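Local atomic coordinates of EAL domain protein (Vibrio cholerae serotype O1, PDB entry 6IJ2), a protein that degrades the cyclic dinucleotides c-di-GMP and cGAMP as an EAL-family phosphodiesterase, captured here with the linear dinucleotide 5'-pGpG bound. Residues 31-37 with 232-237; 185-189 with 216-222. The protein carries 1 engineered substitution. All blocks are in the same frame, centred on the assembly; numbering follows the deposited sequence.

Two contacts illustrate how one wall of an EAL domain is closed and fitted to a nucleotide. Following the chain from its N terminus, strand 27-35 supplies residues 31-37, the first half of contact 1, which waits nearly 200 residues for its partner. Within that long loop, residues 185-189, after helix 182-185, meet residues 216-222 at the start of helix 220-229; contact 2 thus closes a shorter loop holding helix 192-207 and strand 211-214. Helix 220-229 then leads into strand 233-244, where residues 232-237 complete contact 1. The two are nested, not crossed, and they touch: Gln-235 O probably accepts a hydrogen bond from Val-217 N, and both reach the same guanine.

Contact 1: 31-37 with 232-237; sequences QPIVNCR and ELMQGY. With nucleotides of chain B.
Gln-31 and Gln-235 meet amide to amide: Gln-235 NE2 donates to Gln-31 OE1 over 2.9 Å, with the two planes 84° apart and the donor lying above the carbonyl plane. Both chains run fully extended, the first torsion of Gln-31 (-176°) sending its amide toward the guanine of G1 of chain B, where Gln-31 NE2 lies 3.1 Å from N7 while hydrogen-bonding to Ala-240 O. Tyr-237 grips the same base twice. Its backbone N meets O6 at 2.8 Å and almost straight, and its ring faces the purine, with C6 3.4 Å above the ring plane and over its centre. Behind this shell, strand 27-35 pairs antiparallel with strand 233-244, joining the first and last strands of the modified TIM barrel that defines EAL domains. Val-34 and Met-234 form the hydrogen-bonded pair, Val-34 N reaching Met-234 O at 2.8 Å, and two residues past Val-34, Cys-36 SG packs 3.8 Å from Met-234 SD. At the far end Arg-37 NH1 makes a salt bridge with Glu-232 OE1. Beyond the segments, Lys-179 holds Gln-235 OE1, and Glu-45, a calcium ligand, accepts from its NE2, linking the amide pair to the metal centre.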
# COMPACT_ATOMS: atom_id res chain seq x y z
N GLN A 31 23.59 9.34 3.85
CA GLN A 31 22.95 10.31 2.99
C GLN A 31 22.18 11.31 3.84
O GLN A 31 21.36 10.90 4.68
CB GLN A 31 21.99 9.64 1.98
CG GLN A 31 21.41 10.64 1.01
CD GLN A 31 20.47 10.01 0.01
OE1 GLN A 31 19.78 9.04 0.33
NE2 GLN A 31 20.44 10.54 -1.22
N PRO A 32 22.40 12.61 3.65
CA PRO A 32 21.75 13.59 4.54
C PRO A 32 20.26 13.77 4.28
O PRO A 32 19.76 13.63 3.16
CB PRO A 32 22.52 14.89 4.24
CG PRO A 32 23.05 14.72 2.87
CD PRO A 32 23.35 13.24 2.72
N ILE A 33 19.55 14.05 5.37
CA ILE A 33 18.16 14.48 5.36
C ILE A 33 18.19 15.96 5.72
O ILE A 33 18.77 16.32 6.74
CB ILE A 33 17.33 13.68 6.38
CG1 ILE A 33 17.33 12.19 6.01
CG2 ILE A 33 15.90 14.22 6.49
CD1 ILE A 33 16.84 11.28 7.14
N VAL A 34 17.58 16.80 4.89
CA VAL A 34 17.71 18.25 5.00
C VAL A 34 16.39 18.81 5.49
O VAL A 34 15.33 18.41 5.01
CB VAL A 34 18.10 18.88 3.66
CG1 VAL A 34 18.20 20.39 3.77
CG2 VAL A 34 19.41 18.31 3.15
N ASN A 35 16.45 19.72 6.47
CA ASN A 35 15.29 20.54 6.81
C ASN A 35 15.30 21.74 5.88
O ASN A 35 16.15 22.64 6.02
CB ASN A 35 15.34 20.98 8.27
CG ASN A 35 14.11 21.75 8.68
OD1 ASN A 35 13.70 22.69 8.00
ND2 ASN A 35 13.50 21.33 9.78
N CYS A 36 14.37 21.77 4.92
CA CYS A 36 14.37 22.78 3.87
C CYS A 36 13.92 24.15 4.36
O CYS A 36 14.13 25.14 3.66
CB CYS A 36 13.47 22.33 2.71
SG CYS A 36 14.22 20.92 1.88
N ARG A 37 13.32 24.23 5.54
CA ARG A 37 12.95 25.53 6.09
C ARG A 37 14.15 26.20 6.76
O ARG A 37 14.46 27.36 6.48
CB ARG A 37 11.81 25.37 7.07
CG ARG A 37 11.03 26.65 7.29
CD ARG A 37 10.11 26.52 8.47
NE ARG A 37 10.86 26.63 9.71
CZ ARG A 37 11.02 25.65 10.59
NH1 ARG A 37 10.47 24.46 10.38
NH2 ARG A 37 11.73 25.86 11.68
N GLU A 232 8.88 19.74 5.09
CA GLU A 232 10.12 20.32 5.57
C GLU A 232 11.31 19.38 5.37
O GLU A 232 12.31 19.78 4.78
CB GLU A 232 9.99 20.69 7.05
CG GLU A 232 8.94 21.76 7.29
CD GLU A 232 9.13 22.47 8.62
OE1 GLU A 232 10.03 22.05 9.39
OE2 GLU A 232 8.41 23.45 8.90
N LEU A 233 11.18 18.13 5.79
CA LEU A 233 12.29 17.18 5.68
C LEU A 233 12.33 16.57 4.29
O LEU A 233 11.32 16.03 3.80
CB LEU A 233 12.17 16.08 6.74
CG LEU A 233 12.10 16.54 8.19
CD1 LEU A 233 12.04 15.33 9.13
CD2 LEU A 233 13.29 17.42 8.50
N MET A 234 13.50 16.62 3.65
CA MET A 234 13.66 16.03 2.33
C MET A 234 15.00 15.30 2.25
O MET A 234 15.94 15.57 3.00
CB MET A 234 13.57 17.08 1.22
CG MET A 234 12.21 17.78 1.16
SD MET A 234 12.04 18.77 -0.33
CE MET A 234 10.89 20.05 0.19
N GLN A 235 15.06 14.37 1.30
CA GLN A 235 16.23 13.55 1.06
C GLN A 235 16.28 13.27 -0.44
O GLN A 235 15.24 13.15 -1.08
CB GLN A 235 16.13 12.26 1.88
CG GLN A 235 17.29 11.34 1.80
CD GLN A 235 17.11 10.12 2.70
OE1 GLN A 235 16.14 10.02 3.47
NE2 GLN A 235 18.03 9.19 2.59
N GLY A 236 17.48 13.19 -1.00
CA GLY A 236 17.58 12.85 -2.40
C GLY A 236 18.86 13.36 -3.04
O GLY A 236 19.57 14.20 -2.49
N TYR A 237 19.12 12.83 -4.24
CA TYR A 237 20.30 13.21 -5.00
C TYR A 237 20.38 14.72 -5.22
O TYR A 237 21.48 15.27 -5.32
CB TYR A 237 20.32 12.50 -6.35
CG TYR A 237 20.59 11.01 -6.30
CD1 TYR A 237 20.98 10.38 -5.12
CD2 TYR A 237 20.46 10.23 -7.44
CE1 TYR A 237 21.23 9.02 -5.08
CE2 TYR A 237 20.70 8.86 -7.41
CZ TYR A 237 21.09 8.26 -6.23
OH TYR A 237 21.33 6.90 -6.20
OP3 G B 1 13.84 3.83 0.73
P G B 1 14.84 2.80 0.68
OP1 G B 1 15.60 2.75 1.89
OP2 G B 1 14.14 1.61 0.29
O5' G B 1 15.74 3.24 -0.53
C5' G B 1 17.02 3.81 -0.34
C4' G B 1 17.78 3.82 -1.65
O4' G B 1 17.43 5.00 -2.40
C3' G B 1 19.31 3.84 -1.55
O3' G B 1 19.93 2.88 -2.39
C2' G B 1 19.68 5.23 -2.04
O2' G B 1 20.89 5.33 -2.73
C1' G B 1 18.56 5.50 -3.04
N9 G B 1 18.36 6.91 -3.30
C8 G B 1 18.50 7.95 -2.41
N7 G B 1 18.24 9.11 -2.93
C5 G B 1 17.90 8.83 -4.24
C6 G B 1 17.50 9.70 -5.29
O6 G B 1 17.40 10.91 -5.28
N1 G B 1 17.25 9.00 -6.46
C2 G B 1 17.35 7.64 -6.59
N2 G B 1 17.04 7.15 -7.79
N3 G B 1 17.69 6.82 -5.62
C4 G B 1 17.95 7.48 -4.47
O HOH W 1 19.97 13.83 0.42

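Contact 2: 185-189 with 216-222; sequences IRNIH and GVESHAE. With nucleotides of chain B.
Arg-186 and Glu-222 form the dense half of this contact. The arginine points its CB away, yet bends at its second and third torsions (64° and 58°) to bring the guanidinium back across, where NH1 and NH2 both close on Gly-216 O, NH2 at 2.9 Å, with that oxygen in the guanidinium plane. NH1 also donates to Glu-222 OE2 at 2.9 Å, on the syn side of the carboxylate, while Asn-187 N reaches the same oxygen on its anti side, from the same face of the plane; the Asn-187 side chain, unlike this backbone N, adds little. With OE1 accepting from Glu-218 N at 2.8 Å, the carboxylate is fixed in its rotation. Glu-218 lies flat against the guanidinium, its CD over one face, the planes 17° apart; here charge alone acts, no N-H being aimed at an oxygen. Such neighbouring charge would probably help keep Glu-218 ionised, and its OE1 takes the guanine N1 of G1 of chain B at 2.8 Å and, more loosely, N2. The opposite end is sparser and partly exposed: Ala-221 CB sits 3.4 Å over the centre of the His-189 ring, a CH-pi contact. Ser-219 and Glu-222 together make a capping box at the start of helix 220-229, its two reciprocal bonds both weak, and beside it lies the guanine-recognising edge of the EAL nucleotide pocket.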
# COMPACT_ATOMS: atom_id res chain seq x y z
N ILE A 185 6.74 11.40 -5.58
CA ILE A 185 7.14 12.78 -5.75
C ILE A 185 7.84 13.03 -7.08
O ILE A 185 8.04 14.20 -7.43
CB ILE A 185 8.00 13.27 -4.57
CG1 ILE A 185 9.31 12.50 -4.54
CG2 ILE A 185 7.21 13.13 -3.27
CD1 ILE A 185 10.47 13.28 -5.13
N ARG A 186 8.17 11.98 -7.84
CA ARG A 186 8.87 12.18 -9.11
C ARG A 186 8.07 13.09 -10.03
O ARG A 186 6.94 12.75 -10.43
CB ARG A 186 9.13 10.83 -9.78
CG ARG A 186 9.94 10.91 -11.08
CD ARG A 186 11.36 11.44 -10.87
NE ARG A 186 12.12 10.62 -9.92
CZ ARG A 186 12.64 11.06 -8.77
NH1 ARG A 186 12.53 12.34 -8.40
NH2 ARG A 186 13.29 10.22 -7.98
N ASN A 187 8.65 14.24 -10.36
CA ASN A 187 8.03 15.22 -11.25
C ASN A 187 6.68 15.69 -10.72
O ASN A 187 5.75 15.96 -11.50
CB ASN A 187 7.90 14.68 -12.68
CG ASN A 187 9.25 14.45 -13.33
OD1 ASN A 187 10.16 15.27 -13.19
ND2 ASN A 187 9.39 13.34 -14.04
N ILE A 188 6.58 15.83 -9.40
CA ILE A 188 5.28 16.14 -8.82
C ILE A 188 4.82 17.53 -9.23
O ILE A 188 3.61 17.78 -9.35
CB ILE A 188 5.31 15.97 -7.29
CG1 ILE A 188 3.89 16.08 -6.71
CG2 ILE A 188 6.30 16.97 -6.63
CD1 ILE A 188 3.79 15.57 -5.30
N HIS A 189 5.75 18.43 -9.52
CA HIS A 189 5.40 19.76 -10.03
C HIS A 189 4.69 19.70 -11.38
O HIS A 189 4.07 20.69 -11.78
CB HIS A 189 6.66 20.61 -10.18
CG HIS A 189 7.66 20.06 -11.15
ND1 HIS A 189 8.35 18.88 -10.92
CD2 HIS A 189 8.07 20.51 -12.36
CE1 HIS A 189 9.15 18.64 -11.94
NE2 HIS A 189 9.00 19.61 -12.83
N GLY A 216 13.99 10.82 -2.36
CA GLY A 216 14.34 10.76 -3.76
C GLY A 216 14.11 12.02 -4.55
O GLY A 216 13.84 11.95 -5.76
N VAL A 217 14.21 13.19 -3.91
CA VAL A 217 14.11 14.45 -4.63
C VAL A 217 15.32 14.59 -5.54
O VAL A 217 16.47 14.49 -5.09
CB VAL A 217 14.01 15.63 -3.65
CG1 VAL A 217 13.99 16.95 -4.39
CG2 VAL A 217 12.78 15.47 -2.79
N GLU A 218 15.07 14.82 -6.84
CA GLU A 218 16.13 14.88 -7.83
C GLU A 218 16.26 16.23 -8.53
O GLU A 218 17.29 16.46 -9.18
CB GLU A 218 15.94 13.77 -8.88
CG GLU A 218 16.23 12.39 -8.30
CD GLU A 218 16.27 11.28 -9.32
OE1 GLU A 218 16.61 10.14 -8.93
OE2 GLU A 218 15.97 11.53 -10.50
N SER A 219 15.29 17.13 -8.39
CA SER A 219 15.36 18.40 -9.11
C SER A 219 14.86 19.53 -8.23
O SER A 219 14.08 19.32 -7.30
CB SER A 219 14.55 18.35 -10.40
OG SER A 219 13.17 18.19 -10.10
N HIS A 220 15.31 20.74 -8.56
CA HIS A 220 14.82 21.92 -7.85
C HIS A 220 13.31 22.06 -7.97
O HIS A 220 12.65 22.49 -7.02
CB HIS A 220 15.51 23.18 -8.38
CG HIS A 220 14.98 24.44 -7.75
ND1 HIS A 220 13.95 25.17 -8.30
CD2 HIS A 220 15.32 25.07 -6.61
CE1 HIS A 220 13.69 26.21 -7.54
NE2 HIS A 220 14.50 26.17 -6.50
N ALA A 221 12.75 21.73 -9.13
CA ALA A 221 11.31 21.91 -9.32
C ALA A 221 10.51 21.03 -8.37
O ALA A 221 9.47 21.46 -7.84
CB ALA A 221 10.93 21.61 -10.77
N GLU A 222 10.97 19.79 -8.15
CA GLU A 222 10.34 18.92 -7.16
C GLU A 222 10.46 19.52 -5.77
O GLU A 222 9.48 19.61 -5.03
CB GLU A 222 10.99 17.53 -7.20
CG GLU A 222 10.63 16.70 -8.43
CD GLU A 222 11.56 15.50 -8.59
OE1 GLU A 222 12.51 15.39 -7.80
OE2 GLU A 222 11.35 14.69 -9.52
OP3 G B 1 13.84 3.83 0.73
P G B 1 14.84 2.80 0.68
OP1 G B 1 15.60 2.75 1.89
OP2 G B 1 14.14 1.61 0.29
O5' G B 1 15.74 3.24 -0.53
C5' G B 1 17.02 3.81 -0.34
C4' G B 1 17.78 3.82 -1.65
O4' G B 1 17.43 5.00 -2.40
C3' G B 1 19.31 3.84 -1.55
O3' G B 1 19.93 2.88 -2.39
C2' G B 1 19.68 5.23 -2.04
O2' G B 1 20.89 5.33 -2.73
C1' G B 1 18.56 5.50 -3.04
N9 G B 1 18.36 6.91 -3.30
C8 G B 1 18.50 7.95 -2.41
N7 G B 1 18.24 9.11 -2.93
C5 G B 1 17.90 8.83 -4.24
C6 G B 1 17.50 9.70 -5.29
O6 G B 1 17.40 10.91 -5.28
N1 G B 1 17.25 9.00 -6.46
C2 G B 1 17.35 7.64 -6.59
N2 G B 1 17.04 7.15 -7.79
N3 G B 1 17.69 6.82 -5.62
C4 G B 1 17.95 7.48 -4.47